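Long-range contacts in SxtG (Microseira wollei, PDB 6U1R), which acts as an amidinotransferase in the saxitoxin biosynthetic pathway, probably moving an amidino group from donor to acceptor through a covalent cysteine intermediate: residues Leu37-Val42 against Lys106-Lys111; Gly43-Ala48 against Glu357-Phe362; Asn134-Phe139 against Cys368-Val373; Ile146-Met151 against Ala175-Ala180; Asp215-Val220 against His264-Leu269. All coordinates share one frame; numbering follows the deposited sequence.

In the fold
Following the chain from its N terminus, strand 37-42 opens contact 1, which closes a mostly helical loop when strand 106-109 pairs beside it. The next residues, 43-48, open contact 2, the longest-range pairing, closed by 357-362; contacts 1 and 2 therefore cross. Contact 3 joins 134-139 to 368-373, and crosses contact 2 as well. Within its long loop fall contact 4, which closes a beta-alpha-beta unit, and then contact 5, which brings D215 to H264; both also lie within the loop of contact 2. Strand 370-375 lies next to 37-42, so contacts 1 and 3 share a sheet, while helix 135-138 links contact 3 to contacts 4 and 5.

Contact 1: residues Leu37-Val42 against Lys106-Lys111; sequences LEEVIV and KVRRVK
K106 enters beside E39, the two extended side chains running alongside each other in the same direction. Its backbone N donates to E38 O, while V40 N returns a bond to K106 O at 3.0 Å. At the far end K106 NZ forms a weak salt bridge with E39 OE1 (3.3 Å), and a water bound to OE1 also bonds weakly to NZ. V107 turns to the opposite face with V40 and V42: its CG2 lies alongside V40 CG1, and its CG1 meets V42 CG2 at 3.6 Å. V42 and V107 both rest against L100 of helix 83-102. R108 comes back to the face of E39. Bends at chi2 (-57°) and chi3 (-67°) fold its chain across the glutamate; E39 OE2 lies in the guanidinium plane, while R108 NH1 reaches it at 2.9 Å on the syn side, out of the carboxylate plane, the two planes inclined by 62°. The buried carboxylate has further partners, R374 on OE1 and Y170 on OE2, and E169 takes R108 NH2. R108 N bonds to V40 O at 2.9 Å and R108 O receives V42 N. V110 N ends the pairing with a weak bond to V42 O (3.3 Å). The parallel pair, strand 106-109 beside central strand 37-42 with helices 83-102 and 164-172 against it, belongs to a mixed sheet, consistent with the alpha/beta propeller of amidinotransferases.

Contact 2: residues Gly43-Ala48 against Glu357-Phe362; sequences GSVEGA and ESYYPF
V45 presses CG1 over one face of the F362 ring, 3.7 Å from the centroid and only 9° off the ring normal, a CH-pi contact. Its chi1 of -70° sets CG1 beside the backbone N, which also brings that methyl to CE1 of Y359 at 3.7 Å. A48 CB comes to the F362 ring at its edge, meeting CE2 at 3.7 Å, so two residues of one turn touch the phenyl group. That turn is type II, from V45 to A48, with a weak bond from A48 N to V45 O (3.3 Å). It overlaps an ST turn in which S44 OG accepts from E46 N. The loop leaving strand 37-42 here meets the loop leading to strand 370-375, with the Y359 side chain about 6 Å from that of C368, the predicted amidino-cysteine residue. No hydrogen bond crosses between the two segments. Y81 stacks on F362, and helix 83-102 packs against both rings. The loose side lies at the tip of the turn, where G47 is exposed and E46 points away. Contact is thinner at the other end too: Y359 OH comes no nearer to G43 than 3.9 Å, at C, and bonds to A133 O.

Contact 3: residues Asn134-Phe139 against Cys368-Val373; sequences NPRDVF and CATLDV
The R136 guanidinium lies with L371 CA over one face, 4.3 Å above its plane and displaced from the centre of the group, while T370 OG1 sits at its edge in the plane. NH2 donates to that hydroxyl oxygen at 3.0 Å. NH1 forms a salt bridge with D372 OD1 (2.7 Å), reached from above the carboxylate plane and tilted from the guanidinium plane, the two planes inclined by 31°; the bond is bent, at 132°. Two bends in the arginine chain curl it back alongside T370. D372 OD2 has further partners in R375 and R221, and R136 NE binds H367 O, giving all three guanidinium nitrogens a partner. The F139 ring takes V138 CG1 over one face, and F139 CB meets L371 CD2 at 3.8 Å, the side chains of F139 and L371 crossing at about a right angle. Here the short helix 135-138 and the start of strand 370-375 flank C368, predicted to carry the amidino-cysteine intermediate of this amidinotransferase. C368 O accepts R136 N at 3.3 Å and receives a CA-H...O contact from N134 CA. N134 OD1 lies 3.2 Å from C368 CB, while its ND2 is bonded to F362 O. P135 packs its ring against the C368 and A369 carbonyls, with CD 3.5 Å from A369 O, and lays CB against L371 CB at 3.9 Å.

Contact 4: residues Ile146-Met151 against Ala175-Ala180; sequences IIEAPM and AKWTAA
I146 and W177 begin the pairing of two parallel strands, 145-148 and 176-179, which with helix 164-172 between them form a beta-alpha-beta unit. Four backbone bonds hold them: I146 N to K176 O, T178 N to I146 O, E148 N to T178 O, and A180 N to E148 O, from 2.9 to 3.1 Å. Two CA-H...O contacts, W177 CA to I146 O and I147 CA to T178 O, fill in between. The polar side-chain contact belongs to the face of I146, E148, W177 and A179. With chi1 at 178°, the W177 indole swings along the strand toward E148, where NE1 donates to OE2 at 2.9 Å. The oxygen lies in the indole plane, and NE1 reaches it on the anti side, tilted out of the carboxylate plane, which is turned 39° from the ring. R164 forms a salt bridge with the other oxygen, so both E148 oxygens are held. On the opposite face I147 and T178 run side by side, CG1 3.6 Å from OG1, while that hydroxyl bonds to E145. Strand 176-179 is also at the subunit interface: W177 O accepts from W241 of the second subunit, whose P181 packs on E148 and W177. Apolar packing closes the far end, where A180 CB sits unusually tight against the proline ring, 3.4 Å from both P150 CG and CD.

Contact 5: residues Asp215-Val220 against His264-Leu269; sequences DAADFV and HIDTTL
H264 sets its imidazole beside the backbone N by chi1 -56°, and D215 turns its carboxylate to meet it with chi1 -78°. NE2 then donates to D215 OD2 at 2.8 Å in a nearly straight bond (167°), in the ring plane and on the anti lone pair of the oxygen, the carboxylate and ring planes being inclined. A217 CB lies over one face of the imidazole, 3.6 Å above its plane and displaced from the ring centre, a CH-pi contact that helps fix the ring. The main chain of H264 is held as well: its N makes a weak bond to D218 OD1 (2.8 Å), and D218 is itself anchored by T234, S231 and Q229. I265 N donates to A217 O at 2.9 Å. Beyond it, I265 CG2 packs on the D218 carbonyl carbon and meets V220 CG1 at 3.8 Å, joining the loop before strand 269-273 to strand 219-222. L269 O is buried without a polar partner. D266 OD2 is bound by H367, and its side chain also touches C368. D215 and H264 are predicted active-site residues, and their bond orients the imidazole, consistent with a catalytic histidine positioned close to the cysteine.

Contact 1: residues Leu37-Val42 against Lys106-Lys111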
# COMPACT_ATOMS: atom_id res chain seq x y z
N LEU A 37 27.99 4.17 -2.91
CA LEU A 37 26.92 3.41 -3.57
C LEU A 37 27.39 1.98 -3.83
O LEU A 37 28.41 1.77 -4.50
CB LEU A 37 26.52 4.10 -4.87
CG LEU A 37 25.33 3.51 -5.65
CD1 LEU A 37 24.09 3.46 -4.79
CD2 LEU A 37 25.09 4.33 -6.92
N GLU A 38 26.66 1.01 -3.30
CA GLU A 38 27.01 -0.41 -3.45
C GLU A 38 26.08 -1.15 -4.41
O GLU A 38 26.54 -2.01 -5.16
CB GLU A 38 27.00 -1.12 -2.09
CG GLU A 38 28.14 -0.67 -1.17
CD GLU A 38 28.28 -1.49 0.11
OE1 GLU A 38 27.41 -2.33 0.42
OE2 GLU A 38 29.30 -1.30 0.81
N GLU A 39 24.79 -0.83 -4.40
CA GLU A 39 23.85 -1.54 -5.25
C GLU A 39 22.74 -0.57 -5.64
O GLU A 39 22.27 0.21 -4.80
CB GLU A 39 23.27 -2.78 -4.55
CG GLU A 39 22.25 -3.54 -5.42
CD GLU A 39 21.99 -4.98 -4.96
OE1 GLU A 39 22.86 -5.57 -4.28
OE2 GLU A 39 20.91 -5.52 -5.29
N VAL A 40 22.36 -0.62 -6.92
CA VAL A 40 21.37 0.29 -7.49
C VAL A 40 20.47 -0.49 -8.45
O VAL A 40 20.94 -1.36 -9.18
CB VAL A 40 22.09 1.47 -8.19
CG1 VAL A 40 22.84 1.00 -9.46
CG2 VAL A 40 21.13 2.61 -8.49
N ILE A 41 19.16 -0.20 -8.41
CA ILE A 41 18.24 -0.64 -9.46
C ILE A 41 18.28 0.40 -10.56
O ILE A 41 18.19 1.60 -10.27
CB ILE A 41 16.80 -0.82 -8.92
CG1 ILE A 41 16.79 -1.82 -7.75
CG2 ILE A 41 15.86 -1.24 -10.05
CD1 ILE A 41 15.41 -2.03 -7.06
N VAL A 42 18.42 -0.03 -11.80
CA VAL A 42 18.40 0.89 -12.95
C VAL A 42 17.16 0.58 -13.77
O VAL A 42 16.76 -0.58 -13.91
CB VAL A 42 19.69 0.79 -13.78
CG1 VAL A 42 19.66 1.73 -14.95
CG2 VAL A 42 20.89 1.17 -12.91
N LYS A 106 27.16 -2.54 -8.03
CA LYS A 106 26.34 -3.65 -8.53
C LYS A 106 25.03 -3.11 -9.08
O LYS A 106 24.32 -2.38 -8.39
CB LYS A 106 26.07 -4.64 -7.40
CG LYS A 106 25.21 -5.84 -7.80
CD LYS A 106 25.08 -6.79 -6.61
CE LYS A 106 24.04 -7.88 -6.81
NZ LYS A 106 23.66 -8.49 -5.50
N VAL A 107 24.69 -3.48 -10.31
CA VAL A 107 23.52 -2.95 -11.01
C VAL A 107 22.49 -4.06 -11.18
O VAL A 107 22.81 -5.14 -11.68
CB VAL A 107 23.91 -2.35 -12.37
CG1 VAL A 107 22.65 -1.99 -13.23
CG2 VAL A 107 24.76 -1.12 -12.14
N ARG A 108 21.25 -3.78 -10.77
CA ARG A 108 20.12 -4.67 -11.01
C ARG A 108 19.27 -4.05 -12.11
O ARG A 108 18.67 -2.99 -11.92
CB ARG A 108 19.30 -4.88 -9.74
CG ARG A 108 20.07 -5.18 -8.48
CD ARG A 108 20.97 -6.41 -8.58
NE ARG A 108 20.23 -7.67 -8.72
CZ ARG A 108 19.71 -8.36 -7.71
NH1 ARG A 108 19.84 -7.96 -6.46
NH2 ARG A 108 19.05 -9.48 -7.97
N ARG A 109 19.20 -4.73 -13.26
CA ARG A 109 18.45 -4.23 -14.42
C ARG A 109 17.02 -4.73 -14.32
O ARG A 109 16.78 -5.94 -14.36
CB ARG A 109 19.06 -4.72 -15.73
CG ARG A 109 20.39 -4.12 -16.11
CD ARG A 109 20.95 -4.89 -17.31
NE ARG A 109 22.26 -4.40 -17.77
CZ ARG A 109 22.46 -3.68 -18.87
NH1 ARG A 109 21.45 -3.31 -19.65
NH2 ARG A 109 23.69 -3.33 -19.20
N VAL A 110 16.07 -3.81 -14.20
CA VAL A 110 14.67 -4.22 -14.18
C VAL A 110 14.29 -4.71 -15.57
O VAL A 110 14.70 -4.13 -16.59
CB VAL A 110 13.75 -3.08 -13.71
CG1 VAL A 110 13.59 -2.05 -14.77
CG2 VAL A 110 12.40 -3.63 -13.31
N LYS A 111 13.52 -5.83 -15.62
CA LYS A 111 13.01 -6.40 -16.86
C LYS A 111 11.66 -5.78 -17.22
O LYS A 111 10.80 -5.63 -16.34
CB LYS A 111 12.83 -7.91 -16.74
CG LYS A 111 14.02 -8.66 -16.18
CD LYS A 111 13.62 -10.06 -15.70
CE LYS A 111 14.81 -11.00 -15.65
NZ LYS A 111 16.08 -10.31 -15.24
O HOH W 1 22.00 -7.74 -2.82

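Contact 2: residues Gly43-Ala48 against Glu357-Phe362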
# COMPACT_ATOMS: atom_id res chain seq x y z
N GLY A 43 16.53 1.62 -14.30
CA GLY A 43 15.31 1.47 -15.06
C GLY A 43 15.52 0.82 -16.42
O GLY A 43 16.62 0.47 -16.85
N SER A 44 14.40 0.64 -17.12
CA SER A 44 14.37 0.05 -18.45
C SER A 44 13.40 0.84 -19.32
O SER A 44 12.34 1.26 -18.84
CB SER A 44 13.93 -1.43 -18.39
OG SER A 44 13.52 -1.90 -19.67
N VAL A 45 13.77 1.05 -20.58
CA VAL A 45 12.89 1.74 -21.53
C VAL A 45 12.14 0.78 -22.44
O VAL A 45 11.31 1.23 -23.24
CB VAL A 45 13.66 2.76 -22.38
CG1 VAL A 45 14.10 3.92 -21.55
CG2 VAL A 45 14.88 2.10 -23.06
N GLU A 46 12.41 -0.51 -22.37
CA GLU A 46 11.74 -1.46 -23.26
C GLU A 46 10.24 -1.52 -22.96
O GLU A 46 9.83 -1.50 -21.79
CB GLU A 46 12.36 -2.84 -23.09
CG GLU A 46 13.86 -2.87 -23.43
CD GLU A 46 14.36 -4.27 -23.71
OE1 GLU A 46 15.03 -4.84 -22.84
OE2 GLU A 46 14.07 -4.78 -24.81
N GLY A 47 9.43 -1.58 -24.02
CA GLY A 47 7.98 -1.67 -23.90
C GLY A 47 7.31 -0.40 -23.43
O GLY A 47 6.12 -0.44 -23.10
N ALA A 48 8.04 0.71 -23.40
CA ALA A 48 7.57 1.96 -22.83
C ALA A 48 6.42 2.55 -23.65
O ALA A 48 6.42 2.50 -24.89
CB ALA A 48 8.72 2.96 -22.75
N GLU A 357 21.01 12.26 -23.06
CA GLU A 357 19.84 13.04 -23.47
C GLU A 357 18.76 12.20 -24.14
O GLU A 357 17.60 12.63 -24.17
CB GLU A 357 20.21 14.18 -24.41
CG GLU A 357 21.03 15.25 -23.73
CD GLU A 357 21.02 16.56 -24.49
OE1 GLU A 357 20.92 16.54 -25.75
OE2 GLU A 357 21.11 17.61 -23.82
N SER A 358 19.11 11.01 -24.67
CA SER A 358 18.11 10.12 -25.25
C SER A 358 17.16 9.56 -24.21
O SER A 358 16.11 9.02 -24.57
CB SER A 358 18.76 8.95 -25.99
OG SER A 358 19.45 9.42 -27.14
N TYR A 359 17.53 9.64 -22.93
CA TYR A 359 16.65 9.21 -21.86
C TYR A 359 15.62 10.27 -21.49
O TYR A 359 14.56 9.93 -20.97
CB TYR A 359 17.50 8.86 -20.63
CG TYR A 359 16.95 7.71 -19.80
CD1 TYR A 359 17.24 6.39 -20.14
CD2 TYR A 359 16.20 7.95 -18.66
CE1 TYR A 359 16.76 5.33 -19.38
CE2 TYR A 359 15.71 6.89 -17.89
CZ TYR A 359 15.99 5.58 -18.26
OH TYR A 359 15.52 4.53 -17.50
N TYR A 360 15.90 11.55 -21.79
CA TYR A 360 15.02 12.62 -21.33
C TYR A 360 13.57 12.48 -21.78
O TYR A 360 12.68 12.87 -21.01
CB TYR A 360 15.57 13.97 -21.79
CG TYR A 360 16.90 14.42 -21.19
CD1 TYR A 360 17.56 13.68 -20.22
CD2 TYR A 360 17.48 15.60 -21.62
CE1 TYR A 360 18.77 14.12 -19.70
CE2 TYR A 360 18.67 16.04 -21.11
CZ TYR A 360 19.31 15.30 -20.14
OH TYR A 360 20.50 15.73 -19.62
N PRO A 361 13.27 11.99 -22.99
CA PRO A 361 11.85 11.85 -23.38
C PRO A 361 11.10 10.84 -22.53
O PRO A 361 9.86 10.83 -22.55
CB PRO A 361 11.91 11.39 -24.85
CG PRO A 361 13.30 11.59 -25.30
CD PRO A 361 14.18 11.61 -24.09
N PHE A 362 11.81 9.99 -21.80
CA PHE A 362 11.20 9.07 -20.85
C PHE A 362 11.06 9.69 -19.47
O PHE A 362 10.75 8.97 -18.51
CB PHE A 362 12.01 7.78 -20.79
CG PHE A 362 12.10 7.09 -22.12
CD1 PHE A 362 13.08 7.46 -23.03
CD2 PHE A 362 11.17 6.11 -22.48
CE1 PHE A 362 13.15 6.86 -24.28
CE2 PHE A 362 11.24 5.49 -23.72
CZ PHE A 362 12.22 5.87 -24.63

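Contact 3: residues Asn134-Phe139 against Cys368-Val373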
# COMPACT_ATOMS: atom_id res chain seq x y z
N ASN A 134 11.82 5.02 -14.63
CA ASN A 134 12.06 5.92 -13.50
C ASN A 134 11.77 5.22 -12.17
O ASN A 134 10.78 5.53 -11.51
CB ASN A 134 11.19 7.17 -13.60
CG ASN A 134 11.44 7.98 -14.86
OD1 ASN A 134 12.34 8.80 -14.90
ND2 ASN A 134 10.63 7.78 -15.89
N PRO A 135 12.64 4.30 -11.73
CA PRO A 135 12.45 3.70 -10.40
C PRO A 135 12.31 4.72 -9.27
O PRO A 135 11.61 4.46 -8.27
CB PRO A 135 13.73 2.85 -10.20
CG PRO A 135 14.44 2.83 -11.48
CD PRO A 135 13.91 3.90 -12.36
N ARG A 136 12.98 5.87 -9.40
CA ARG A 136 12.97 6.89 -8.35
C ARG A 136 11.56 7.42 -8.08
O ARG A 136 11.29 7.92 -6.98
CB ARG A 136 13.90 8.04 -8.76
CG ARG A 136 14.13 9.14 -7.72
CD ARG A 136 15.12 8.75 -6.64
NE ARG A 136 16.41 8.31 -7.19
CZ ARG A 136 17.44 7.94 -6.44
NH1 ARG A 136 17.36 8.02 -5.11
NH2 ARG A 136 18.56 7.52 -7.00
N ASP A 137 10.66 7.38 -9.07
CA ASP A 137 9.32 7.93 -8.87
C ASP A 137 8.44 7.05 -7.99
O ASP A 137 7.50 7.55 -7.36
CB ASP A 137 8.61 8.10 -10.22
CG ASP A 137 9.31 9.04 -11.17
OD1 ASP A 137 10.31 9.70 -10.76
OD2 ASP A 137 8.86 9.13 -12.35
N VAL A 138 8.71 5.75 -7.96
CA VAL A 138 7.72 4.75 -7.56
C VAL A 138 7.94 4.31 -6.12
O VAL A 138 7.00 3.89 -5.44
CB VAL A 138 7.80 3.55 -8.53
CG1 VAL A 138 6.83 2.43 -8.12
CG2 VAL A 138 7.53 4.02 -9.96
N PHE A 139 9.19 4.40 -5.65
CA PHE A 139 9.60 3.87 -4.35
C PHE A 139 10.50 4.86 -3.63
O PHE A 139 11.34 5.49 -4.26
CB PHE A 139 10.41 2.57 -4.45
CG PHE A 139 9.81 1.51 -5.33
CD1 PHE A 139 8.84 0.66 -4.84
CD2 PHE A 139 10.23 1.35 -6.64
CE1 PHE A 139 8.30 -0.34 -5.64
CE2 PHE A 139 9.68 0.35 -7.45
CZ PHE A 139 8.71 -0.48 -6.94
N CYS A 368 16.65 10.04 -11.69
CA CYS A 368 15.33 9.46 -11.94
C CYS A 368 15.42 7.99 -12.31
O CYS A 368 14.53 7.20 -11.97
CB CYS A 368 14.63 10.19 -13.08
SG CYS A 368 14.22 11.87 -12.70
N ALA A 369 16.45 7.63 -13.08
CA ALA A 369 16.62 6.31 -13.66
C ALA A 369 17.14 5.29 -12.66
O ALA A 369 17.31 4.13 -13.05
CB ALA A 369 17.58 6.40 -14.85
N THR A 370 17.37 5.67 -11.40
CA THR A 370 17.96 4.77 -10.42
C THR A 370 17.18 4.75 -9.12
O THR A 370 16.50 5.71 -8.75
CB THR A 370 19.42 5.16 -10.12
OG1 THR A 370 19.48 6.54 -9.73
CG2 THR A 370 20.30 4.88 -11.34
N LEU A 371 17.30 3.63 -8.40
CA LEU A 371 16.90 3.55 -7.00
C LEU A 371 18.10 3.00 -6.24
O LEU A 371 18.48 1.84 -6.43
CB LEU A 371 15.66 2.67 -6.81
CG LEU A 371 15.05 2.73 -5.40
CD1 LEU A 371 14.38 4.09 -5.17
CD2 LEU A 371 14.06 1.61 -5.14
N ASP A 372 18.71 3.83 -5.40
CA ASP A 372 19.92 3.46 -4.65
C ASP A 372 19.56 2.63 -3.42
O ASP A 372 19.50 3.14 -2.30
CB ASP A 372 20.70 4.70 -4.24
CG ASP A 372 19.87 5.69 -3.46
OD1 ASP A 372 18.74 5.97 -3.91
OD2 ASP A 372 20.32 6.19 -2.41
N VAL A 373 19.42 1.31 -3.61
CA VAL A 373 18.96 0.47 -2.51
C VAL A 373 20.04 0.24 -1.45
O VAL A 373 19.70 -0.02 -0.29
CB VAL A 373 18.41 -0.87 -3.06
CG1 VAL A 373 17.19 -0.61 -3.93
CG2 VAL A 373 19.44 -1.61 -3.85

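Contact 4: residues Ile146-Met151 against Ala175-Ala180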
# COMPACT_ATOMS: atom_id res chain seq x y z
N ILE A 146 11.80 -0.26 1.97
CA ILE A 146 11.30 0.21 0.67
C ILE A 146 9.80 0.51 0.81
O ILE A 146 9.03 -0.34 1.27
CB ILE A 146 11.59 -0.81 -0.44
CG1 ILE A 146 13.11 -1.01 -0.55
CG2 ILE A 146 11.00 -0.36 -1.77
CD1 ILE A 146 13.55 -1.95 -1.58
N ILE A 147 9.39 1.73 0.46
CA ILE A 147 8.00 2.19 0.56
C ILE A 147 7.45 2.40 -0.85
O ILE A 147 8.01 3.18 -1.63
CB ILE A 147 7.88 3.49 1.37
CG1 ILE A 147 8.53 3.34 2.75
CG2 ILE A 147 6.40 3.90 1.52
CD1 ILE A 147 8.67 4.64 3.51
N GLU A 148 6.32 1.75 -1.16
CA GLU A 148 5.65 1.97 -2.43
C GLU A 148 4.75 3.20 -2.32
O GLU A 148 3.85 3.26 -1.47
CB GLU A 148 4.84 0.74 -2.86
CG GLU A 148 5.69 -0.55 -2.86
CD GLU A 148 5.11 -1.70 -3.68
OE1 GLU A 148 4.00 -1.55 -4.25
OE2 GLU A 148 5.78 -2.76 -3.75
N ALA A 149 5.00 4.16 -3.20
CA ALA A 149 4.32 5.44 -3.19
C ALA A 149 2.86 5.31 -3.63
O ALA A 149 2.54 4.53 -4.53
CB ALA A 149 5.03 6.42 -4.10
N PRO A 150 1.97 6.12 -3.05
CA PRO A 150 0.58 6.17 -3.54
C PRO A 150 0.45 7.18 -4.67
O PRO A 150 0.19 8.36 -4.41
CB PRO A 150 -0.20 6.61 -2.30
CG PRO A 150 0.78 7.51 -1.55
CD PRO A 150 2.18 7.00 -1.89
N MET A 151 0.67 6.75 -5.90
CA MET A 151 0.88 7.70 -6.99
C MET A 151 -0.42 8.23 -7.56
O MET A 151 -1.40 7.49 -7.73
CB MET A 151 1.72 7.03 -8.09
CG MET A 151 3.10 6.57 -7.57
SD MET A 151 4.12 5.80 -8.87
CE MET A 151 4.73 7.23 -9.76
N ALA A 175 14.84 -7.06 4.32
CA ALA A 175 14.40 -5.68 4.13
C ALA A 175 12.96 -5.50 4.61
O ALA A 175 12.13 -6.42 4.56
CB ALA A 175 14.50 -5.30 2.66
N LYS A 176 12.66 -4.29 5.07
CA LYS A 176 11.29 -3.90 5.32
C LYS A 176 10.66 -3.38 4.03
O LYS A 176 11.35 -2.85 3.16
CB LYS A 176 11.23 -2.87 6.44
CG LYS A 176 11.70 -3.46 7.76
CD LYS A 176 11.72 -2.45 8.90
CE LYS A 176 12.11 -3.14 10.21
NZ LYS A 176 11.51 -2.45 11.40
N TRP A 177 9.36 -3.58 3.90
CA TRP A 177 8.69 -3.39 2.62
C TRP A 177 7.24 -3.04 2.92
O TRP A 177 6.48 -3.88 3.41
CB TRP A 177 8.82 -4.65 1.76
CG TRP A 177 8.13 -4.64 0.43
CD1 TRP A 177 7.79 -3.55 -0.32
CD2 TRP A 177 7.72 -5.79 -0.31
NE1 TRP A 177 7.17 -3.96 -1.48
CE2 TRP A 177 7.11 -5.33 -1.49
CE3 TRP A 177 7.78 -7.16 -0.07
CZ2 TRP A 177 6.58 -6.20 -2.44
CZ3 TRP A 177 7.24 -8.02 -1.00
CH2 TRP A 177 6.65 -7.54 -2.18
N THR A 178 6.85 -1.80 2.64
CA THR A 178 5.55 -1.31 3.03
C THR A 178 4.97 -0.53 1.86
O THR A 178 5.69 -0.16 0.92
CB THR A 178 5.64 -0.42 4.29
OG1 THR A 178 6.35 0.78 4.00
CG2 THR A 178 6.38 -1.09 5.40
N ALA A 179 3.66 -0.32 1.90
CA ALA A 179 2.99 0.48 0.89
C ALA A 179 2.11 1.52 1.57
O ALA A 179 1.49 1.25 2.60
CB ALA A 179 2.12 -0.39 -0.03
N ALA A 180 2.07 2.71 1.00
CA ALA A 180 1.01 3.63 1.37
C ALA A 180 -0.30 3.04 0.85
O ALA A 180 -0.30 2.32 -0.16
CB ALA A 180 1.23 5.01 0.76
O HOH W 2 0.97 2.55 -2.50

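Contact 5: residues Asp215-Val220 against His264-Leu269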
# COMPACT_ATOMS: atom_id res chain seq x y z
N ASP A 215 4.50 11.11 -5.19
CA ASP A 215 5.56 10.42 -5.91
C ASP A 215 6.82 10.48 -5.06
O ASP A 215 7.14 11.52 -4.47
CB ASP A 215 5.85 11.07 -7.26
CG ASP A 215 4.84 10.71 -8.34
OD1 ASP A 215 3.73 10.25 -8.01
OD2 ASP A 215 5.17 10.90 -9.53
N ALA A 216 7.57 9.38 -5.04
CA ALA A 216 8.76 9.35 -4.19
C ALA A 216 9.78 10.39 -4.63
O ALA A 216 10.54 10.91 -3.81
CB ALA A 216 9.36 7.94 -4.20
N ALA A 217 9.81 10.70 -5.92
CA ALA A 217 10.82 11.63 -6.42
C ALA A 217 10.49 13.09 -6.14
O ALA A 217 11.28 13.96 -6.52
CB ALA A 217 11.00 11.42 -7.92
N ASP A 218 9.38 13.38 -5.45
CA ASP A 218 9.19 14.72 -4.88
C ASP A 218 9.93 14.91 -3.55
O ASP A 218 9.74 15.96 -2.90
CB ASP A 218 7.69 15.02 -4.70
CG ASP A 218 7.06 15.62 -5.94
OD1 ASP A 218 7.71 16.48 -6.58
OD2 ASP A 218 5.92 15.21 -6.29
N PHE A 219 10.77 13.94 -3.16
CA PHE A 219 11.54 13.99 -1.92
C PHE A 219 13.01 13.66 -2.17
O PHE A 219 13.33 12.84 -3.04
CB PHE A 219 10.97 13.03 -0.87
CG PHE A 219 9.53 13.28 -0.55
CD1 PHE A 219 8.53 12.71 -1.31
CD2 PHE A 219 9.18 14.12 0.50
CE1 PHE A 219 7.21 12.95 -1.03
CE2 PHE A 219 7.85 14.35 0.79
CZ PHE A 219 6.87 13.78 0.02
N VAL A 220 13.90 14.32 -1.42
CA VAL A 220 15.32 13.97 -1.39
C VAL A 220 15.74 13.79 0.06
O VAL A 220 15.17 14.40 0.97
CB VAL A 220 16.21 15.01 -2.10
CG1 VAL A 220 16.09 14.86 -3.59
CG2 VAL A 220 15.84 16.43 -1.67
N HIS A 264 8.19 16.38 -9.31
CA HIS A 264 9.46 15.83 -8.83
C HIS A 264 10.44 16.94 -8.48
O HIS A 264 10.43 18.01 -9.10
CB HIS A 264 10.06 14.83 -9.83
CG HIS A 264 9.12 13.72 -10.17
ND1 HIS A 264 9.12 13.07 -11.39
CD2 HIS A 264 8.11 13.17 -9.45
CE1 HIS A 264 8.14 12.18 -11.41
NE2 HIS A 264 7.53 12.20 -10.24
N ILE A 265 11.23 16.71 -7.43
CA ILE A 265 12.09 17.74 -6.85
C ILE A 265 13.54 17.63 -7.32
O ILE A 265 14.36 18.53 -7.01
CB ILE A 265 11.99 17.67 -5.30
CG1 ILE A 265 12.32 19.02 -4.64
CG2 ILE A 265 12.86 16.52 -4.72
CD1 ILE A 265 12.02 19.04 -3.11
N ASP A 266 13.90 16.58 -8.07
CA ASP A 266 15.31 16.29 -8.31
C ASP A 266 15.86 16.99 -9.57
O ASP A 266 16.90 16.58 -10.09
CB ASP A 266 15.56 14.76 -8.31
CG ASP A 266 14.64 13.94 -9.20
OD1 ASP A 266 13.63 14.44 -9.72
OD2 ASP A 266 14.93 12.71 -9.35
N THR A 267 15.21 18.07 -10.01
CA THR A 267 15.87 19.14 -10.77
C THR A 267 15.76 20.48 -10.05
O THR A 267 16.08 21.52 -10.65
CB THR A 267 15.32 19.28 -12.20
OG1 THR A 267 13.93 19.63 -12.17
CG2 THR A 267 15.49 18.01 -12.98
N THR A 268 15.37 20.48 -8.77
CA THR A 268 15.14 21.68 -7.98
C THR A 268 16.07 21.78 -6.79
O THR A 268 16.72 22.83 -6.59
CB THR A 268 13.67 21.72 -7.51
OG1 THR A 268 12.78 21.78 -8.64
CG2 THR A 268 13.40 22.91 -6.57
N LEU A 269 16.18 20.71 -6.00
CA LEU A 269 16.92 20.69 -4.74
C LEU A 269 17.63 19.34 -4.67
O LEU A 269 16.97 18.31 -4.51
CB LEU A 269 15.96 20.87 -3.56
CG LEU A 269 16.58 21.19 -2.20
CD1 LEU A 269 16.98 22.66 -2.09
CD2 LEU A 269 15.63 20.81 -1.09